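Putative sugar binding protein (Bacteroides vulgatus ATCC 8482, PDB 3KEZ) probably binds sugars at the outer membrane as a calcium-containing member of the SusD family of nutrient-binding proteins. Local coordinates at residues A[34-46]-A[259-272]. Sequence-based numbering, arbitrary orientation.
Sequences MQSSDAYSGRLVY and IVNLTTDSPGKESM. With CA (calcium ion), chain C; EDO (1,2-ethanediol), chain G.
Asn261 reaches Ser41 through its amide: ND2 donates to Ser41 OG over 2.8 Å, with the hydroxyl oxygen close to the amide plane and an N-H...O angle of 153°. ND2 also has Ala330 O as a partner, while the backbone O of Asn261 binds the calcium ion at 2.4 Å, in a site completed by Gln322, Glu325, Asp329, Asn331 and water. One residue thus joins the metal site to the turn at Ser41. A leucine in place of Asn261 would probably leave Ser41 OG and Ala330 O without their amide donor, though the metal-binding carbonyl would remain. The second direct hydrogen bond is between main chains, Met272 N to Ser41 O (2.9 Å), just where a short helix begins.

Water fills the polar seam around Ser37. One molecule bridges Ser37 N and Pro267 O; another links Ser37 OG, Pro267 O and Glu270 N. The carboxylate of Glu270 pairs beyond the contact with Arg63.

Apolar packing occupies both flanks. Ile259 CG2 presses on Gln35 CG (3.4 Å), and its CG1 lies 3.9 Å from Tyr40 CB. The selenomethionine Met272 bends at chi2 (-65°) and chi3 (-78°), bringing CE to Val45 CG1 (3.9 Å) and SE to the edge of the Tyr46 ring, a Met-aromatic contact.

The contact joins the link between helices 20-34 and 43-50 to the loop running from strand 255-259 to helix 272-275. Helices 80-96 and 109-134 pack against Met34 and Tyr40, and strand 332-336 touches Ser41, Val45 and Ile259.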
HETATM    1  N   MSE A  34      -0.320  -5.427  12.395  1.00  9.96           N
HETATM    2  CA  MSE A  34      -0.613  -4.913  11.060  1.00 11.57           C
HETATM    3  C   MSE A  34      -2.095  -4.806  10.783  1.00 11.70           C
HETATM    4  O   MSE A  34      -2.486  -3.985   9.959  1.00 10.90           O
HETATM    5  CB  MSE A  34       0.006  -5.831   9.981  1.00 12.13           C
HETATM    6  CG  MSE A  34       1.519  -5.857  10.038  1.00 13.24           C
HETATM    7 SE   MSE A  34       2.338  -7.114   8.866  0.75  3.07          SE
HETATM    8  CE  MSE A  34       2.066  -6.136   7.300  1.00 12.30           C
ATOM      9  N   GLN A  35      -2.900  -5.687  11.403  1.00 11.43           N
ATOM     10  CA  GLN A  35      -4.369  -5.671  11.294  1.00 12.77           C
ATOM     11  C   GLN A  35      -5.077  -4.466  11.908  1.00 12.76           C
ATOM     12  O   GLN A  35      -6.256  -4.235  11.608  1.00 13.27           O
ATOM     13  CB  GLN A  35      -4.989  -6.941  11.919  1.00 15.27           C
ATOM     14  CG  GLN A  35      -4.904  -8.115  11.007  1.00 16.96           C
ATOM     15  CD  GLN A  35      -4.937  -9.421  11.725  1.00 27.97           C
ATOM     16  OE1 GLN A  35      -5.606  -9.564  12.775  1.00 25.55           O
ATOM     17  NE2 GLN A  35      -4.234 -10.416  11.152  1.00 29.72           N
ATOM     18  N   SER A  36      -4.392  -3.705  12.753  1.00 12.28           N
ATOM     19  CA  SER A  36      -5.026  -2.558  13.421  1.00 11.21           C
ATOM     20  C   SER A  36      -5.531  -1.545  12.415  1.00 10.71           C
ATOM     21  O   SER A  36      -4.908  -1.336  11.371  1.00 10.37           O
ATOM     22  CB  SER A  36      -3.996  -1.855  14.356  1.00  9.96           C
ATOM     23  OG  SER A  36      -4.505  -0.660  14.910  1.00 12.46           O
ATOM     24  N   SER A  37      -6.620  -0.862  12.745  1.00  9.41           N
ATOM     25  CA  SER A  37      -7.083   0.245  11.917  1.00  9.28           C
ATOM     26  C   SER A  37      -6.073   1.417  11.936  1.00 12.00           C
ATOM     27  O   SER A  37      -6.095   2.273  11.069  1.00 11.18           O
ATOM     28  CB  SER A  37      -8.474   0.708  12.338  1.00  9.18           C
ATOM     29  OG  SER A  37      -8.428   1.208  13.667  1.00 11.97           O
ATOM     30  N   ASP A  38      -5.178   1.436  12.919  1.00  9.38           N
ATOM     31  CA  ASP A  38      -4.085   2.396  12.912  1.00 10.34           C
ATOM     32  C   ASP A  38      -2.943   1.952  12.006  1.00  9.95           C
ATOM     33  O   ASP A  38      -2.028   2.733  11.761  1.00 12.20           O
ATOM     34  CB  ASP A  38      -3.557   2.639  14.339  1.00 11.61           C
ATOM     35  CG  ASP A  38      -4.463   3.568  15.154  1.00 16.29           C
ATOM     36  OD1 ASP A  38      -5.382   4.186  14.588  1.00 15.67           O
ATOM     37  OD2 ASP A  38      -4.261   3.664  16.372  1.00 18.38           O
ATOM     38  N   ALA A  39      -2.958   0.696  11.566  1.00  8.08           N
ATOM     39  CA  ALA A  39      -1.944   0.189  10.650  1.00  9.69           C
ATOM     40  C   ALA A  39      -2.612  -0.136   9.319  1.00 10.97           C
ATOM     41  O   ALA A  39      -3.236   0.759   8.704  1.00 12.55           O
ATOM     42  CB  ALA A  39      -1.189  -1.032  11.254  1.00  9.81           C
ATOM     43  N   TYR A  40      -2.491  -1.381   8.859  1.00 10.63           N
ATOM     44  CA  TYR A  40      -2.912  -1.737   7.513  1.00 10.50           C
ATOM     45  C   TYR A  40      -4.410  -2.019   7.329  1.00 10.84           C
ATOM     46  O   TYR A  40      -4.866  -2.279   6.217  1.00 12.00           O
ATOM     47  CB  TYR A  40      -2.055  -2.899   6.981  1.00 11.34           C
ATOM     48  CG  TYR A  40      -0.623  -2.454   6.753  1.00 12.01           C
ATOM     49  CD1 TYR A  40      -0.278  -1.614   5.649  1.00 11.27           C
ATOM     50  CD2 TYR A  40       0.376  -2.791   7.664  1.00 13.85           C
ATOM     51  CE1 TYR A  40       1.048  -1.194   5.454  1.00 14.38           C
ATOM     52  CE2 TYR A  40       1.716  -2.360   7.471  1.00 13.11           C
ATOM     53  CZ  TYR A  40       2.042  -1.584   6.377  1.00 10.50           C
ATOM     54  OH  TYR A  40       3.355  -1.175   6.228  1.00 11.94           O
ATOM     55  N   SER A  41      -5.202  -1.927   8.385  1.00 12.99           N
ATOM     56  CA  SER A  41      -6.643  -1.987   8.194  1.00 12.51           C
ATOM     57  C   SER A  41      -7.237  -0.576   8.101  1.00 13.30           C
ATOM     58  O   SER A  41      -8.441  -0.430   8.009  1.00 13.64           O
ATOM     59  CB  SER A  41      -7.297  -2.812   9.300  1.00 12.21           C
ATOM     60  OG  SER A  41      -7.265  -4.197   9.023  1.00 11.55           O
ATOM     61  N   GLY A  42      -6.398   0.462   8.102  1.00 13.80           N
ATOM     62  CA  GLY A  42      -6.929   1.824   7.987  1.00 13.42           C
ATOM     63  C   GLY A  42      -5.914   2.862   7.558  1.00 11.29           C
ATOM     64  O   GLY A  42      -5.657   3.063   6.361  1.00 10.08           O
ATOM     65  N   ARG A  43      -5.293   3.488   8.543  1.00  9.96           N
ATOM     66  CA  ARG A  43      -4.504   4.705   8.306  1.00  9.96           C
ATOM     67  C   ARG A  43      -3.413   4.561   7.294  1.00 11.49           C
ATOM     68  O   ARG A  43      -3.211   5.492   6.513  1.00 12.15           O
ATOM     69  CB  ARG A  43      -3.931   5.238   9.631  1.00  9.46           C
ATOM     70  CG  ARG A  43      -5.025   5.816  10.496  1.00  6.48           C
ATOM     71  CD  ARG A  43      -4.484   6.389  11.798  1.00 10.98           C
ATOM     72  NE  ARG A  43      -5.549   6.951  12.613  1.00 11.65           N
ATOM     73  CZ  ARG A  43      -5.403   7.348  13.869  1.00 14.47           C
ATOM     74  NH1 ARG A  43      -4.236   7.248  14.456  1.00 13.78           N
ATOM     75  NH2 ARG A  43      -6.440   7.830  14.543  1.00 17.90           N
ATOM     76  N   LEU A  44      -2.730   3.396   7.274  1.00 10.42           N
ATOM     77  CA  LEU A  44      -1.638   3.189   6.307  1.00 12.22           C
ATOM     78  C   LEU A  44      -2.163   2.971   4.899  1.00 13.36           C
ATOM     79  O   LEU A  44      -1.461   3.272   3.921  1.00 14.73           O
ATOM     80  CB  LEU A  44      -0.676   2.056   6.729  1.00 12.75           C
ATOM     81  CG  LEU A  44       0.045   2.338   8.071  1.00  9.85           C
ATOM     82  CD1 LEU A  44       0.847   1.124   8.454  1.00  9.13           C
ATOM     83  CD2 LEU A  44       0.968   3.569   7.989  1.00  5.60           C
ATOM     84  N   VAL A  45      -3.421   2.565   4.780  1.00 10.11           N
ATOM     85  CA  VAL A  45      -4.007   2.396   3.481  1.00  9.93           C
ATOM     86  C   VAL A  45      -4.546   3.702   2.951  1.00  9.97           C
ATOM     87  O   VAL A  45      -4.206   4.105   1.855  1.00 10.66           O
ATOM     88  CB  VAL A  45      -5.060   1.274   3.464  1.00 11.09           C
ATOM     89  CG1 VAL A  45      -5.537   1.017   2.027  1.00 10.81           C
ATOM     90  CG2 VAL A  45      -4.421  -0.020   4.053  1.00  9.73           C
ATOM     91  N   TYR A  46      -5.402   4.388   3.708  1.00 12.64           N
ATOM     92  CA  TYR A  46      -6.071   5.519   3.130  1.00 10.48           C
ATOM     93  C   TYR A  46      -5.186   6.730   2.873  1.00 10.19           C
ATOM     94  O   TYR A  46      -5.570   7.603   2.103  1.00 10.46           O
ATOM     95  CB  TYR A  46      -7.332   5.919   3.892  1.00 12.81           C
ATOM     96  CG  TYR A  46      -7.201   6.533   5.286  1.00 10.29           C
ATOM     97  CD1 TYR A  46      -6.627   7.758   5.483  1.00 10.90           C
ATOM     98  CD2 TYR A  46      -7.777   5.918   6.371  1.00 10.11           C
ATOM     99  CE1 TYR A  46      -6.566   8.328   6.755  1.00 12.41           C
ATOM    100  CE2 TYR A  46      -7.710   6.471   7.650  1.00  9.03           C
ATOM    101  CZ  TYR A  46      -7.139   7.692   7.821  1.00 11.83           C
ATOM    102  OH  TYR A  46      -7.106   8.262   9.079  1.00 13.84           O
ATOM    103  N   ILE A 259      -4.676  -8.714   4.384  1.00 11.37           N
ATOM    104  CA  ILE A 259      -4.900  -8.544   5.808  1.00 13.07           C
ATOM    105  C   ILE A 259      -6.247  -9.203   6.105  1.00 15.40           C
ATOM    106  O   ILE A 259      -7.284  -8.821   5.511  1.00 13.42           O
ATOM    107  CB  ILE A 259      -4.920  -7.060   6.281  1.00 12.01           C
ATOM    108  CG1 ILE A 259      -3.617  -6.314   5.919  1.00 15.60           C
ATOM    109  CG2 ILE A 259      -5.239  -6.968   7.776  1.00 15.70           C
ATOM    110  CD1 ILE A 259      -2.316  -6.908   6.518  1.00 12.39           C
ATOM    111  N   VAL A 260      -6.221 -10.202   6.995  1.00 13.80           N
ATOM    112  CA  VAL A 260      -7.411 -10.949   7.410  1.00 13.23           C
ATOM    113  C   VAL A 260      -7.983 -10.366   8.708  1.00 13.59           C
ATOM    114  O   VAL A 260      -7.318 -10.365   9.750  1.00 12.12           O
ATOM    115  CB  VAL A 260      -7.107 -12.443   7.601  1.00 14.59           C
ATOM    116  CG1 VAL A 260      -8.355 -13.199   8.094  1.00 17.09           C
ATOM    117  CG2 VAL A 260      -6.605 -13.052   6.267  1.00 15.60           C
ATOM    118  N   ASN A 261      -9.188  -9.833   8.606  1.00 10.44           N
ATOM    119  CA  ASN A 261      -9.961  -9.325   9.741  1.00 13.58           C
ATOM    120  C   ASN A 261     -11.150 -10.257  10.006  1.00 15.95           C
ATOM    121  O   ASN A 261     -11.819 -10.714   9.069  1.00 16.40           O
ATOM    122  CB  ASN A 261     -10.451  -7.897   9.414  1.00 11.98           C
ATOM    123  CG  ASN A 261      -9.306  -6.888   9.370  1.00 15.83           C
ATOM    124  OD1 ASN A 261      -8.393  -6.958  10.191  1.00 14.19           O
ATOM    125  ND2 ASN A 261      -9.339  -5.952   8.398  1.00  8.63           N
ATOM    126  N   LEU A 262     -11.430 -10.544  11.272  1.00 22.09           N
ATOM    127  CA  LEU A 262     -12.496 -11.525  11.618  1.00 23.59           C
ATOM    128  C   LEU A 262     -13.519 -10.960  12.592  1.00 25.56           C
ATOM    129  O   LEU A 262     -13.179 -10.127  13.421  1.00 26.96           O
ATOM    130  CB  LEU A 262     -11.869 -12.790  12.203  1.00 22.74           C
ATOM    131  CG  LEU A 262     -10.848 -13.517  11.317  1.00 18.63           C
ATOM    132  CD1 LEU A 262     -10.144 -14.572  12.130  1.00 17.70           C
ATOM    133  CD2 LEU A 262     -11.530 -14.121  10.049  1.00 17.24           C
ATOM    134  N   THR A 263     -14.771 -11.422  12.502  1.00 25.95           N
ATOM    135  CA  THR A 263     -15.806 -11.045  13.477  1.00 25.55           C
ATOM    136  C   THR A 263     -15.275 -11.151  14.913  1.00 25.43           C
ATOM    137  O   THR A 263     -15.577 -10.311  15.751  1.00 24.16           O
ATOM    138  CB  THR A 263     -17.091 -11.903  13.324  1.00 26.29           C
ATOM    139  OG1 THR A 263     -17.664 -11.681  12.024  1.00 25.30           O
ATOM    140  CG2 THR A 263     -18.121 -11.570  14.419  1.00 16.85           C
ATOM    141  N   THR A 264     -14.446 -12.162  15.161  1.00 26.19           N
ATOM    142  CA  THR A 264     -13.923 -12.456  16.495  1.00 27.80           C
ATOM    143  C   THR A 264     -12.527 -11.883  16.714  1.00 27.30           C
ATOM    144  O   THR A 264     -11.860 -12.175  17.694  1.00 26.68           O
ATOM    145  CB  THR A 264     -13.905 -13.988  16.723  1.00 29.14           C
ATOM    146  OG1 THR A 264     -13.182 -14.613  15.654  1.00 33.42           O
ATOM    147  CG2 THR A 264     -15.345 -14.527  16.776  1.00 30.90           C
ATOM    148  N   ASP A 265     -12.101 -11.039  15.790  1.00 29.95           N
ATOM    149  CA  ASP A 265     -10.786 -10.436  15.832  1.00 27.20           C
ATOM    150  C   ASP A 265     -10.843  -9.188  14.963  1.00 24.46           C
ATOM    151  O   ASP A 265     -10.261  -9.156  13.874  1.00 26.65           O
ATOM    152  CB  ASP A 265      -9.779 -11.407  15.266  1.00 28.54           C
ATOM    153  CG  ASP A 265      -8.368 -10.849  15.281  1.00 32.44           C
ATOM    154  OD1 ASP A 265      -8.023 -10.109  16.240  1.00 33.11           O
ATOM    155  OD2 ASP A 265      -7.613 -11.179  14.340  1.00 35.57           O
ATOM    156  N   SER A 266     -11.586  -8.188  15.438  1.00 19.01           N
ATOM    157  CA  SER A 266     -12.037  -7.085  14.607  1.00 15.56           C
ATOM    158  C   SER A 266     -11.168  -5.834  14.751  1.00 14.98           C
ATOM    159  O   SER A 266     -10.773  -5.479  15.868  1.00 13.34           O
ATOM    160  CB  SER A 266     -13.496  -6.740  14.922  1.00 15.28           C
ATOM    161  OG  SER A 266     -13.871  -5.561  14.251  1.00 15.46           O
ATOM    162  N   PRO A 267     -10.878  -5.157  13.619  1.00 13.42           N
ATOM    163  CA  PRO A 267     -10.156  -3.896  13.686  1.00 13.15           C
ATOM    164  C   PRO A 267     -10.999  -2.728  14.142  1.00 13.49           C
ATOM    165  O   PRO A 267     -10.453  -1.654  14.394  1.00 15.29           O
ATOM    166  CB  PRO A 267      -9.686  -3.679  12.238  1.00 11.74           C
ATOM    167  CG  PRO A 267     -10.727  -4.347  11.432  1.00 17.87           C
ATOM    168  CD  PRO A 267     -11.023  -5.607  12.224  1.00 12.64           C
ATOM    169  N   GLY A 268     -12.307  -2.906  14.234  1.00 14.40           N
ATOM    170  CA  GLY A 268     -13.194  -1.834  14.695  1.00 15.79           C
ATOM    171  C   GLY A 268     -13.647  -0.896  13.590  1.00 11.93           C
ATOM    172  O   GLY A 268     -13.275  -1.031  12.416  1.00 10.17           O
ATOM    173  N   LYS A 269     -14.432   0.095  13.989  1.00 13.71           N
ATOM    174  CA  LYS A 269     -15.128   0.981  13.044  1.00 10.15           C
ATOM    175  C   LYS A 269     -14.239   2.004  12.315  1.00 11.27           C
ATOM    176  O   LYS A 269     -14.716   2.703  11.408  1.00 11.14           O
ATOM    177  CB  LYS A 269     -16.294   1.667  13.746  1.00 13.97           C
ATOM    178  CG  LYS A 269     -17.478   0.735  14.067  1.00 15.07           C
ATOM    179  CD  LYS A 269     -18.559   1.474  14.876  1.00 15.95           C
ATOM    180  CE  LYS A 269     -19.716   0.543  15.257  1.00 21.74           C
ATOM    181  NZ  LYS A 269     -20.792   1.256  16.008  1.00 24.89           N
ATOM    182  N   GLU A 270     -12.955   2.101  12.672  1.00 11.66           N
ATOM    183  CA  GLU A 270     -12.029   2.957  11.893  1.00 11.36           C
ATOM    184  C   GLU A 270     -11.304   2.185  10.781  1.00 11.19           C
ATOM    185  O   GLU A 270     -10.387   2.702  10.151  1.00 11.91           O
ATOM    186  CB  GLU A 270     -11.040   3.685  12.811  1.00  9.51           C
ATOM    187  CG  GLU A 270     -11.738   4.611  13.786  1.00 14.26           C
ATOM    188  CD  GLU A 270     -10.811   5.577  14.494  1.00  9.50           C
ATOM    189  OE1 GLU A 270      -9.631   5.226  14.711  1.00 16.00           O
ATOM    190  OE2 GLU A 270     -11.296   6.678  14.851  1.00 17.85           O
ATOM    191  N   SER A 271     -11.771   0.975  10.494  1.00  8.35           N
ATOM    192  CA  SER A 271     -11.219   0.152   9.422  1.00  9.60           C
ATOM    193  C   SER A 271     -11.731   0.627   8.052  1.00  6.13           C
ATOM    194  O   SER A 271     -12.759   1.298   7.969  1.00  8.13           O
ATOM    195  CB  SER A 271     -11.642  -1.311   9.629  1.00  9.99           C
ATOM    196  OG  SER A 271     -13.030  -1.464   9.348  1.00 11.60           O
HETATM  197  N   MSE A 272     -11.038   0.247   6.992  1.00  7.63           N
HETATM  198  CA  MSE A 272     -11.426   0.648   5.615  1.00  8.11           C
HETATM  199  C   MSE A 272     -12.852   0.245   5.286  1.00  9.16           C
HETATM  200  O   MSE A 272     -13.583   1.002   4.624  1.00  8.72           O
HETATM  201  CB  MSE A 272     -10.445   0.090   4.577  1.00  6.24           C
HETATM  202  CG  MSE A 272      -9.012   0.623   4.712  1.00 10.06           C
HETATM  203 SE   MSE A 272      -8.986   2.497   4.354  0.75  2.00          SE
HETATM  204  CE  MSE A 272      -9.089   2.495   2.383  1.00 10.61           C
TER
HETATM  205 CA    CA C 501     -13.015 -10.559   6.969  1.00 31.50          CA
HETATM  206  C1  EDO G   8      -5.060   8.299  18.716  1.00 44.33           C
HETATM  207  O1  EDO G   8      -4.243   8.091  17.561  1.00 36.93           O
HETATM  208  C2  EDO G   8      -6.376   8.933  18.288  1.00 45.01           C
HETATM  209  O2  EDO G   8      -6.155   9.803  17.159  1.00 44.61           O
HETATM  210  O   HOH W   1     -11.220   0.746  14.798  1.00 11.18           O
HETATM  211  O   HOH W   2      -7.883  -1.600  15.251  1.00 11.50           O
HETATM  212  O   HOH W   3      -7.624   3.752  13.562  1.00 13.54           O
HETATM  213  O   HOH W   4      -8.363   4.290  10.346  1.00 15.16           O
HETATM  214  O   HOH W   5     -12.763 -13.132   6.752  1.00 14.45           O